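Local coordinates for sister chromatid cohesion protein (Chaetomium thermophilum, PDB 5T8V) that probably loads cohesin onto chromatin, the chain here being the C-terminal HEAT-repeat fragment of the longer Scc2 protein, at residues A512-L517 and T534-E539; G289-T294 and R402-L407; F1258-L1263 and R1365-A1370. All blocks are in the same frame, centred on the assembly; numbering follows the deposited sequence.

Interaction 1 (A512-L517 and T534-E539); sequences ATLEYL and TFIISE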
loop_
_atom_site.group_PDB
_atom_site.type_symbol
_atom_site.label_atom_id
_atom_site.label_comp_id
_atom_site.label_asym_id
_atom_site.label_seq_id
_atom_site.Cartn_x
_atom_site.Cartn_y
_atom_site.Cartn_z
ATOM N N ALA A 512 11.746 22.734 33.893
ATOM C CA ALA A 512 12.334 23.563 32.845
ATOM C C ALA A 512 11.255 24.242 32.012
ATOM O O ALA A 512 11.339 25.443 31.724
ATOM C CB ALA A 512 13.246 22.718 31.955
ATOM N N THR A 513 10.231 23.485 31.612
ATOM C CA THR A 513 9.145 24.063 30.829
ATOM C C THR A 513 8.476 25.201 31.590
ATOM O O THR A 513 8.247 26.285 31.040
ATOM C CB THR A 513 8.125 22.982 30.471
ATOM O OG1 THR A 513 8.785 21.899 29.806
ATOM C CG2 THR A 513 7.047 23.540 29.556
ATOM N N LEU A 514 8.165 24.975 32.868
ATOM C CA LEU A 514 7.477 26.001 33.642
ATOM C C LEU A 514 8.355 27.228 33.851
ATOM O O LEU A 514 7.860 28.360 33.830
ATOM C CB LEU A 514 7.021 25.426 34.981
ATOM C CG LEU A 514 5.765 24.556 34.903
ATOM C CD1 LEU A 514 5.562 23.787 36.200
ATOM C CD2 LEU A 514 4.542 25.410 34.598
ATOM N N GLU A 515 9.658 27.032 34.056
ATOM C CA GLU A 515 10.550 28.173 34.236
ATOM C C GLU A 515 10.684 28.969 32.945
ATOM O O GLU A 515 10.774 30.202 32.974
ATOM C CB GLU A 515 11.919 27.699 34.724
ATOM C CG GLU A 515 11.904 27.113 36.129
ATOM C CD GLU A 515 11.607 28.149 37.195
ATOM O OE1 GLU A 515 11.589 29.356 36.869
ATOM O OE2 GLU A 515 11.386 27.756 38.360
ATOM N N TYR A 516 10.695 28.284 31.802
ATOM C CA TYR A 516 10.712 28.979 30.521
ATOM C C TYR A 516 9.452 29.818 30.349
ATOM O O TYR A 516 9.519 31.037 30.134
ATOM C CB TYR A 516 10.854 27.966 29.383
ATOM C CG TYR A 516 10.789 28.581 28.005
ATOM C CD1 TYR A 516 11.863 29.295 27.488
ATOM C CD2 TYR A 516 9.653 28.445 27.218
ATOM C CE1 TYR A 516 11.807 29.859 26.226
ATOM C CE2 TYR A 516 9.587 29.006 25.953
ATOM C CZ TYR A 516 10.666 29.711 25.463
ATOM O OH TYR A 516 10.600 30.268 24.207
ATOM N N LEU A 517 8.282 29.176 30.449
ATOM C CA LEU A 517 7.030 29.917 30.344
ATOM C C LEU A 517 6.988 31.074 31.332
ATOM O O LEU A 517 6.422 32.131 31.030
ATOM C CB LEU A 517 5.840 28.982 30.577
ATOM C CG LEU A 517 5.630 27.858 29.563
ATOM C CD1 LEU A 517 4.423 27.031 29.962
ATOM C CD2 LEU A 517 5.451 28.400 28.155
ATOM N N THR A 534 -0.569 27.133 34.655
ATOM C CA THR A 534 -1.358 26.406 35.647
ATOM C C THR A 534 -1.730 25.016 35.138
ATOM O O THR A 534 -1.643 24.027 35.880
ATOM C CB THR A 534 -2.615 27.197 36.018
ATOM O OG1 THR A 534 -3.386 27.470 34.841
ATOM C CG2 THR A 534 -2.245 28.505 36.693
ATOM N N PHE A 535 -2.137 24.924 33.871
ATOM C CA PHE A 535 -2.445 23.632 33.264
ATOM C C PHE A 535 -1.273 22.667 33.407
ATOM O O PHE A 535 -1.428 21.543 33.902
ATOM C CB PHE A 535 -2.800 23.849 31.791
ATOM C CG PHE A 535 -3.382 22.644 31.108
ATOM C CD1 PHE A 535 -2.560 21.688 30.540
ATOM C CD2 PHE A 535 -4.752 22.488 31.000
ATOM C CE1 PHE A 535 -3.095 20.591 29.896
ATOM C CE2 PHE A 535 -5.291 21.393 30.359
ATOM C CZ PHE A 535 -4.462 20.444 29.805
ATOM N N ILE A 536 -0.081 23.097 32.988
ATOM C CA ILE A 536 1.088 22.225 33.074
ATOM C C ILE A 536 1.380 21.857 34.523
ATOM O O ILE A 536 1.774 20.725 34.821
ATOM C CB ILE A 536 2.297 22.891 32.393
ATOM C CG1 ILE A 536 2.162 22.762 30.874
ATOM C CG2 ILE A 536 3.613 22.263 32.859
ATOM C CD1 ILE A 536 3.128 23.611 30.090
ATOM N N ILE A 537 1.198 22.801 35.448
ATOM C CA ILE A 537 1.426 22.507 36.860
ATOM C C ILE A 537 0.518 21.372 37.319
ATOM O O ILE A 537 0.954 20.449 38.022
ATOM C CB ILE A 537 1.221 23.778 37.706
ATOM C CG1 ILE A 537 2.309 24.805 37.394
ATOM C CG2 ILE A 537 1.249 23.453 39.199
ATOM C CD1 ILE A 537 2.012 26.197 37.924
ATOM N N SER A 538 -0.759 21.420 36.932
ATOM C CA SER A 538 -1.670 20.349 37.319
ATOM C C SER A 538 -1.269 19.026 36.673
ATOM O O SER A 538 -1.330 17.973 37.318
ATOM C CB SER A 538 -3.108 20.722 36.955
ATOM O OG SER A 538 -3.220 21.078 35.592
ATOM N N GLU A 539 -0.844 19.058 35.406
ATOM C CA GLU A 539 -0.333 17.841 34.780
ATOM C C GLU A 539 0.835 17.265 35.571
ATOM O O GLU A 539 0.927 16.046 35.769
ATOM C CB GLU A 539 0.095 18.128 33.342
ATOM C CG GLU A 539 -1.053 18.254 32.362
ATOM C CD GLU A 539 -0.576 18.353 30.927
ATOM O OE1 GLU A 539 0.628 18.627 30.711
ATOM O OE2 GLU A 539 -1.403 18.149 30.012
#

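Interaction 2 (G289-T294 and R402-L407); sequences GKRART and RNLLDL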
loop_
_atom_site.group_PDB
_atom_site.type_symbol
_atom_site.label_atom_id
_atom_site.label_comp_id
_atom_site.label_asym_id
_atom_site.label_seq_id
_atom_site.Cartn_x
_atom_site.Cartn_y
_atom_site.Cartn_z
ATOM N N GLY A 289 -13.002 32.758 3.623
ATOM C CA GLY A 289 -11.974 33.778 3.740
ATOM C C GLY A 289 -11.580 34.072 5.173
ATOM O O GLY A 289 -10.464 34.529 5.434
ATOM N N LYS A 290 -12.484 33.816 6.122
ATOM C CA LYS A 290 -12.179 34.038 7.531
ATOM C C LYS A 290 -11.459 32.846 8.147
ATOM O O LYS A 290 -10.690 33.016 9.100
ATOM C CB LYS A 290 -13.460 34.319 8.322
ATOM C CG LYS A 290 -14.502 35.192 7.613
ATOM C CD LYS A 290 -14.504 36.631 8.107
ATOM C CE LYS A 290 -15.791 37.331 7.682
ATOM N NZ LYS A 290 -15.840 38.774 8.036
ATOM N N ARG A 291 -11.688 31.641 7.617
ATOM C CA ARG A 291 -11.071 30.436 8.159
ATOM C C ARG A 291 -9.554 30.429 8.018
ATOM O O ARG A 291 -8.910 29.500 8.517
ATOM C CB ARG A 291 -11.643 29.195 7.468
ATOM C CG ARG A 291 -13.141 29.006 7.648
ATOM C CD ARG A 291 -13.604 27.718 6.986
ATOM N NE ARG A 291 -15.059 27.625 6.898
ATOM C CZ ARG A 291 -15.710 26.624 6.311
ATOM N NH1 ARG A 291 -15.040 25.622 5.757
ATOM N NH2 ARG A 291 -17.037 26.624 6.278
ATOM N N ALA A 292 -8.971 31.422 7.350
ATOM C CA ALA A 292 -7.527 31.481 7.212
ATOM C C ALA A 292 -6.860 31.561 8.583
ATOM O O ALA A 292 -7.450 32.009 9.572
ATOM C CB ALA A 292 -7.122 32.684 6.358
ATOM N N ARG A 293 -5.605 31.116 8.632
ATOM C CA ARG A 293 -4.829 31.087 9.872
ATOM C C ARG A 293 -4.173 32.451 10.047
ATOM O O ARG A 293 -3.073 32.707 9.555
ATOM C CB ARG A 293 -3.807 29.959 9.832
ATOM C CG ARG A 293 -4.409 28.606 9.482
ATOM C CD ARG A 293 -3.358 27.515 9.455
ATOM N NE ARG A 293 -3.940 26.199 9.196
ATOM C CZ ARG A 293 -4.118 25.671 7.988
ATOM N NH1 ARG A 293 -3.762 26.340 6.897
ATOM N NH2 ARG A 293 -4.655 24.463 7.869
ATOM N N THR A 294 -4.860 33.338 10.765
ATOM C CA THR A 294 -4.434 34.721 10.927
ATOM C C THR A 294 -3.976 35.037 12.347
ATOM O O THR A 294 -3.813 36.213 12.686
ATOM C CB THR A 294 -5.570 35.668 10.529
ATOM O OG1 THR A 294 -6.640 35.564 11.477
ATOM C CG2 THR A 294 -6.096 35.321 9.141
ATOM N N ARG A 402 -16.730 18.588 7.789
ATOM C CA ARG A 402 -15.505 17.812 7.937
ATOM C C ARG A 402 -14.267 18.662 7.685
ATOM O O ARG A 402 -13.200 18.391 8.251
ATOM C CB ARG A 402 -15.534 16.619 6.986
ATOM C CG ARG A 402 -14.501 15.564 7.296
ATOM C CD ARG A 402 -14.569 14.429 6.297
ATOM N NE ARG A 402 -13.592 13.392 6.598
ATOM C CZ ARG A 402 -12.282 13.524 6.418
ATOM N NH1 ARG A 402 -11.780 14.655 5.942
ATOM N NH2 ARG A 402 -11.469 12.523 6.718
ATOM N N ASN A 403 -14.384 19.695 6.846
ATOM C CA ASN A 403 -13.239 20.555 6.576
ATOM C C ASN A 403 -12.842 21.362 7.804
ATOM O O ASN A 403 -11.654 21.636 8.007
ATOM C CB ASN A 403 -13.545 21.487 5.405
ATOM C CG ASN A 403 -12.333 22.287 4.970
ATOM O OD1 ASN A 403 -12.210 23.471 5.285
ATOM N ND2 ASN A 403 -11.424 21.639 4.249
ATOM N N LEU A 404 -13.813 21.750 8.632
ATOM C CA LEU A 404 -13.484 22.466 9.859
ATOM C C LEU A 404 -12.818 21.541 10.868
ATOM O O LEU A 404 -11.893 21.952 11.576
ATOM C CB LEU A 404 -14.737 23.101 10.451
ATOM C CG LEU A 404 -15.359 24.180 9.565
ATOM C CD1 LEU A 404 -16.529 23.625 8.769
ATOM C CD2 LEU A 404 -15.784 25.372 10.399
ATOM N N LEU A 405 -13.277 20.291 10.953
ATOM C CA LEU A 405 -12.561 19.295 11.742
ATOM C C LEU A 405 -11.122 19.167 11.261
ATOM O O LEU A 405 -10.184 19.156 12.068
ATOM C CB LEU A 405 -13.286 17.952 11.661
ATOM C CG LEU A 405 -12.534 16.703 12.133
ATOM C CD1 LEU A 405 -11.992 16.876 13.537
ATOM C CD2 LEU A 405 -13.450 15.494 12.074
ATOM N N ASP A 406 -10.927 19.077 9.943
ATOM C CA ASP A 406 -9.574 18.996 9.402
ATOM C C ASP A 406 -8.743 20.205 9.811
ATOM O O ASP A 406 -7.576 20.063 10.195
ATOM C CB ASP A 406 -9.619 18.872 7.878
ATOM C CG ASP A 406 -10.079 17.502 7.414
ATOM O OD1 ASP A 406 -9.931 16.527 8.182
ATOM O OD2 ASP A 406 -10.582 17.400 6.275
ATOM N N LEU A 407 -9.325 21.404 9.739
ATOM C CA LEU A 407 -8.587 22.612 10.097
ATOM C C LEU A 407 -8.213 22.611 11.575
ATOM O O LEU A 407 -7.074 22.933 11.942
ATOM C CB LEU A 407 -9.418 23.848 9.754
ATOM C CG LEU A 407 -9.249 24.390 8.333
ATOM C CD1 LEU A 407 -10.352 25.381 8.006
ATOM C CD2 LEU A 407 -7.885 25.045 8.179
#

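Interaction 3 (F1258-L1263 and R1365-A1370); sequences FDIAKL and RQLTAA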
loop_
_atom_site.group_PDB
_atom_site.type_symbol
_atom_site.label_atom_id
_atom_site.label_comp_id
_atom_site.label_asym_id
_atom_site.label_seq_id
_atom_site.Cartn_x
_atom_site.Cartn_y
_atom_site.Cartn_z
ATOM N N PHE A 1258 -32.757 -39.132 -16.997
ATOM C CA PHE A 1258 -32.528 -40.553 -16.792
ATOM C C PHE A 1258 -33.796 -41.335 -17.096
ATOM O O PHE A 1258 -34.901 -40.787 -17.133
ATOM C CB PHE A 1258 -32.063 -40.841 -15.360
ATOM C CG PHE A 1258 -32.962 -40.266 -14.307
ATOM C CD1 PHE A 1258 -32.804 -38.957 -13.885
ATOM C CD2 PHE A 1258 -33.962 -41.033 -13.735
ATOM C CE1 PHE A 1258 -33.628 -38.423 -12.916
ATOM C CE2 PHE A 1258 -34.789 -40.504 -12.765
ATOM C CZ PHE A 1258 -34.621 -39.199 -12.355
ATOM N N ASP A 1259 -33.609 -42.635 -17.312
ATOM C CA ASP A 1259 -34.702 -43.574 -17.541
ATOM C C ASP A 1259 -34.454 -44.780 -16.647
ATOM O O ASP A 1259 -33.527 -45.558 -16.899
ATOM C CB ASP A 1259 -34.777 -43.987 -19.011
ATOM C CG ASP A 1259 -36.163 -44.444 -19.418
ATOM O OD1 ASP A 1259 -36.934 -44.875 -18.535
ATOM O OD2 ASP A 1259 -36.482 -44.372 -20.624
ATOM N N ILE A 1260 -35.266 -44.928 -15.600
ATOM C CA ILE A 1260 -35.126 -46.050 -14.678
ATOM C C ILE A 1260 -35.102 -47.334 -15.497
ATOM O O ILE A 1260 -36.073 -47.661 -16.187
ATOM C CB ILE A 1260 -36.250 -46.059 -13.626
ATOM C CG1 ILE A 1260 -36.095 -44.846 -12.702
ATOM C CG2 ILE A 1260 -36.212 -47.347 -12.813
ATOM C CD1 ILE A 1260 -37.225 -44.660 -11.712
ATOM N N ALA A 1261 -33.994 -48.073 -15.381
ATOM C CA ALA A 1261 -33.557 -49.110 -16.314
ATOM C C ALA A 1261 -32.194 -48.690 -16.846
ATOM O O ALA A 1261 -32.096 -48.068 -17.910
ATOM C CB ALA A 1261 -34.537 -49.330 -17.468
ATOM N N LYS A 1262 -31.141 -49.014 -16.101
ATOM C CA LYS A 1262 -29.808 -48.488 -16.366
ATOM C C LYS A 1262 -28.774 -49.319 -15.614
ATOM O O LYS A 1262 -28.375 -50.384 -16.095
ATOM C CB LYS A 1262 -29.749 -47.008 -15.970
ATOM C CG LYS A 1262 -30.651 -46.680 -14.786
ATOM C CD LYS A 1262 -30.490 -45.257 -14.286
ATOM C CE LYS A 1262 -31.297 -45.052 -13.012
ATOM N NZ LYS A 1262 -31.707 -43.636 -12.806
ATOM N N LEU A 1263 -28.346 -48.843 -14.442
ATOM C CA LEU A 1263 -27.464 -49.577 -13.524
ATOM C C LEU A 1263 -26.807 -50.814 -14.123
ATOM O O LEU A 1263 -25.628 -50.795 -14.471
ATOM C CB LEU A 1263 -28.249 -49.989 -12.273
ATOM C CG LEU A 1263 -28.409 -48.928 -11.176
ATOM C CD1 LEU A 1263 -29.569 -47.993 -11.461
ATOM C CD2 LEU A 1263 -28.574 -49.583 -9.819
ATOM N N ARG A 1365 -32.935 -49.443 -3.878
ATOM C CA ARG A 1365 -31.733 -48.717 -4.273
ATOM C C ARG A 1365 -31.900 -48.050 -5.630
ATOM O O ARG A 1365 -31.228 -47.055 -5.919
ATOM C CB ARG A 1365 -30.536 -49.664 -4.297
ATOM C CG ARG A 1365 -30.119 -50.174 -2.928
ATOM C CD ARG A 1365 -29.022 -51.215 -3.045
ATOM N NE ARG A 1365 -29.448 -52.362 -3.843
ATOM C CZ ARG A 1365 -28.654 -53.362 -4.205
ATOM N NH1 ARG A 1365 -27.377 -53.368 -3.846
ATOM N NH2 ARG A 1365 -29.137 -54.360 -4.932
ATOM N N GLN A 1366 -32.776 -48.587 -6.481
ATOM C CA GLN A 1366 -33.017 -47.968 -7.780
ATOM C C GLN A 1366 -33.664 -46.598 -7.620
ATOM O O GLN A 1366 -33.256 -45.629 -8.272
ATOM C CB GLN A 1366 -33.893 -48.884 -8.635
ATOM C CG GLN A 1366 -33.951 -48.516 -10.104
ATOM C CD GLN A 1366 -34.719 -49.538 -10.922
ATOM O OE1 GLN A 1366 -35.762 -50.033 -10.494
ATOM N NE2 GLN A 1366 -34.204 -49.862 -12.102
ATOM N N LEU A 1367 -34.667 -46.495 -6.742
ATOM C CA LEU A 1367 -35.373 -45.232 -6.554
ATOM C C LEU A 1367 -34.629 -44.284 -5.627
ATOM O O LEU A 1367 -34.823 -43.068 -5.715
ATOM C CB LEU A 1367 -36.778 -45.496 -6.016
ATOM C CG LEU A 1367 -37.648 -46.380 -6.911
ATOM C CD1 LEU A 1367 -38.981 -46.649 -6.244
ATOM C CD2 LEU A 1367 -37.850 -45.742 -8.282
ATOM N N THR A 1368 -33.797 -44.809 -4.729
ATOM C CA THR A 1368 -32.879 -43.946 -3.998
ATOM C C THR A 1368 -31.857 -43.337 -4.949
ATOM O O THR A 1368 -31.610 -42.125 -4.924
ATOM C CB THR A 1368 -32.189 -44.746 -2.896
ATOM O OG1 THR A 1368 -33.171 -45.320 -2.022
ATOM C CG2 THR A 1368 -31.238 -43.852 -2.082
ATOM N N ALA A 1369 -31.258 -44.172 -5.804
ATOM C CA ALA A 1369 -30.403 -43.675 -6.878
ATOM C C ALA A 1369 -31.105 -42.582 -7.668
ATOM O O ALA A 1369 -30.553 -41.496 -7.881
ATOM C CB ALA A 1369 -30.008 -44.825 -7.804
ATOM N N ALA A 1370 -32.328 -42.860 -8.121
ATOM C CA ALA A 1370 -33.112 -41.850 -8.821
ATOM C C ALA A 1370 -33.179 -40.561 -8.012
ATOM O O ALA A 1370 -32.784 -39.491 -8.485
ATOM C CB ALA A 1370 -34.516 -42.388 -9.103
#

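Interaction 1 (A512-L517 and T534-E539)
An antiparallel pair of consecutive helices, 509-520 and 527-550, is joined here through Leu514, Leu517 and Thr513 on the first and Ile536 and Ile537 on the second. The axes of the two short segments come within 10.3 Å at 167°, and the contact is buried and made of hydrocarbon alone. Leu514 enters between the two isoleucines. Leu514 CD2 lies 3.7 Å from Ile536 CG2 as these two side chains slide past each other in opposite directions, and both Leu514 methyls, CD1 and CD2, reach Ile537 CG1 at 3.6 Å, the leucine crossing Ile537 at about a right angle. Ile536 divides its branches between partners: CG1 stands anti to the carbonyl carbon (chi1 -77°), which leaves CG2 to Leu514 and carries Ile536 CD1 on to meet Leu517 CD1 tip to tip at 3.7 Å. Thr513 CG2 approaches Ile536 CD1 crosswise, at 4.0 Å, whereas the threonine hydroxyl OG1 turns back to a hydrogen bond with Pro509 O. An alanine in place of Leu514 would remove both methyl branches, and Ile536 CG2 and Ile537 CG1 would probably face a gap between the helices. On another side of helix 527-550, Phe535 and Ser538 pack on helix 357-391. Close, nearly antiparallel neighbours with an apolar interface between them are the basic packing of a HEAT-repeat alpha-solenoid.

Interaction 2 (G289-T294 and R402-L407)
The guanidinium of Arg291 has Leu404 CD1 over one face, 3.6 Å above its plane and displaced toward the rim, while Asn403 OD1 sits at its edge, in plane. The guanidinium of Arg293 likewise carries a methyl over one face, Leu407 CD2, which is 3.8 Å from Arg293 CZ. Two arginines of a loop in the helical HEAT-repeat fold thus lie against the first turns of helix 402-414, at the surface of the molecule. The edge contact of Arg291 is loose: Arg291 NH1 stands 3.6 Å from Asn403 OD1, the two planes differ by 32°, and no hydrogen bond forms. What Arg291 gives the helix is therefore largely its hydrocarbon and its flat face. Arg291 crosses Leu407 at about a right angle, with Arg291 CB and CD each 4.1 Å from Leu407 CD1; the chain, extended from CG to NE, then carries the guanidinium on to Leu404. The charge of Arg293 is met further along the same helix, where NE makes a salt bridge with Asp411; a long, weak ion pair links NH2 to Glu410. Leu407 consequently serves both arginines, one methyl each: CD1 lies against the aliphatic chain of Arg291, and Leu407 CD2 comes 3.3 Å from Arg293 NH2.

Interaction 3 (F1258-L1263 and R1365-A1370)
The chain around Ile1260 runs without regular structure past helix 1364-1387, coming nearest where the CA atoms of Ile1260 and Gln1366 are 7.5 Å apart. Ile1260 carries the contact with two different branches. Ile1260 CG2 lies 3.3 Å from Gln1366 CD, with NE2 of the glutamine equally near and OE1 a little farther, and this methyl thus rests against the amide. Gln1366 arrives there because CG stands anti to the backbone N (chi1 -166°) and the chain continues extended, crossing the isoleucine at a slant. The longer branch of Ile1260 goes deeper: Ile1260 CD1 lies 3.7 Å from Leu1367 CD2, the two side chains crossing at about a right angle, and 4.4 Å from Ala1370 CB. Here a loop between two helices packs on a later helix of the alpha-solenoid, in its C-terminal part; the loop, which follows helix 1243-1254, belongs to the Sister chromatid cohesion C-terminus family region, and the helix comes about a hundred residues later. Phe1258 approaches the same Ala1370 methyl. With CG between the backbone N and the carbonyl carbon (chi1 53°), the ring places Phe1258 CE2 4.1 Å from Ala1370 CB. Helix 1291-1319 adds Thr1308 and Val1312 against Phe1258, and Ile1316 and Glu1319 against Leu1367. No hydrogen bond spans the two segments: Ala1261 N and Gln1366 NE2, both donors, lie 3.7 Å apart and cannot pair with each other.

The three contacts follow one another along the chain, each closing before the next opens. Interaction 2 comes first and lies near interaction 1, their centres 29 Å apart on the same side of the chain's centre. They do not touch, the nearest atoms being about 18 Å apart, but helix 357-391 borders both: it packs on Phe535 of segment 534-539 and Leu405 of segment 402-407, beside the contacts rather than within them. Interaction 3 is remote, its centre 91 Å from that of interaction 1, across the chain's centre, and 78 Å from that of interaction 2. Buried helix-to-helix and more exposed loop-to-helix packing thus neighbour each other in interactions 1 and 2, and loop-to-helix packing recurs at interaction 3.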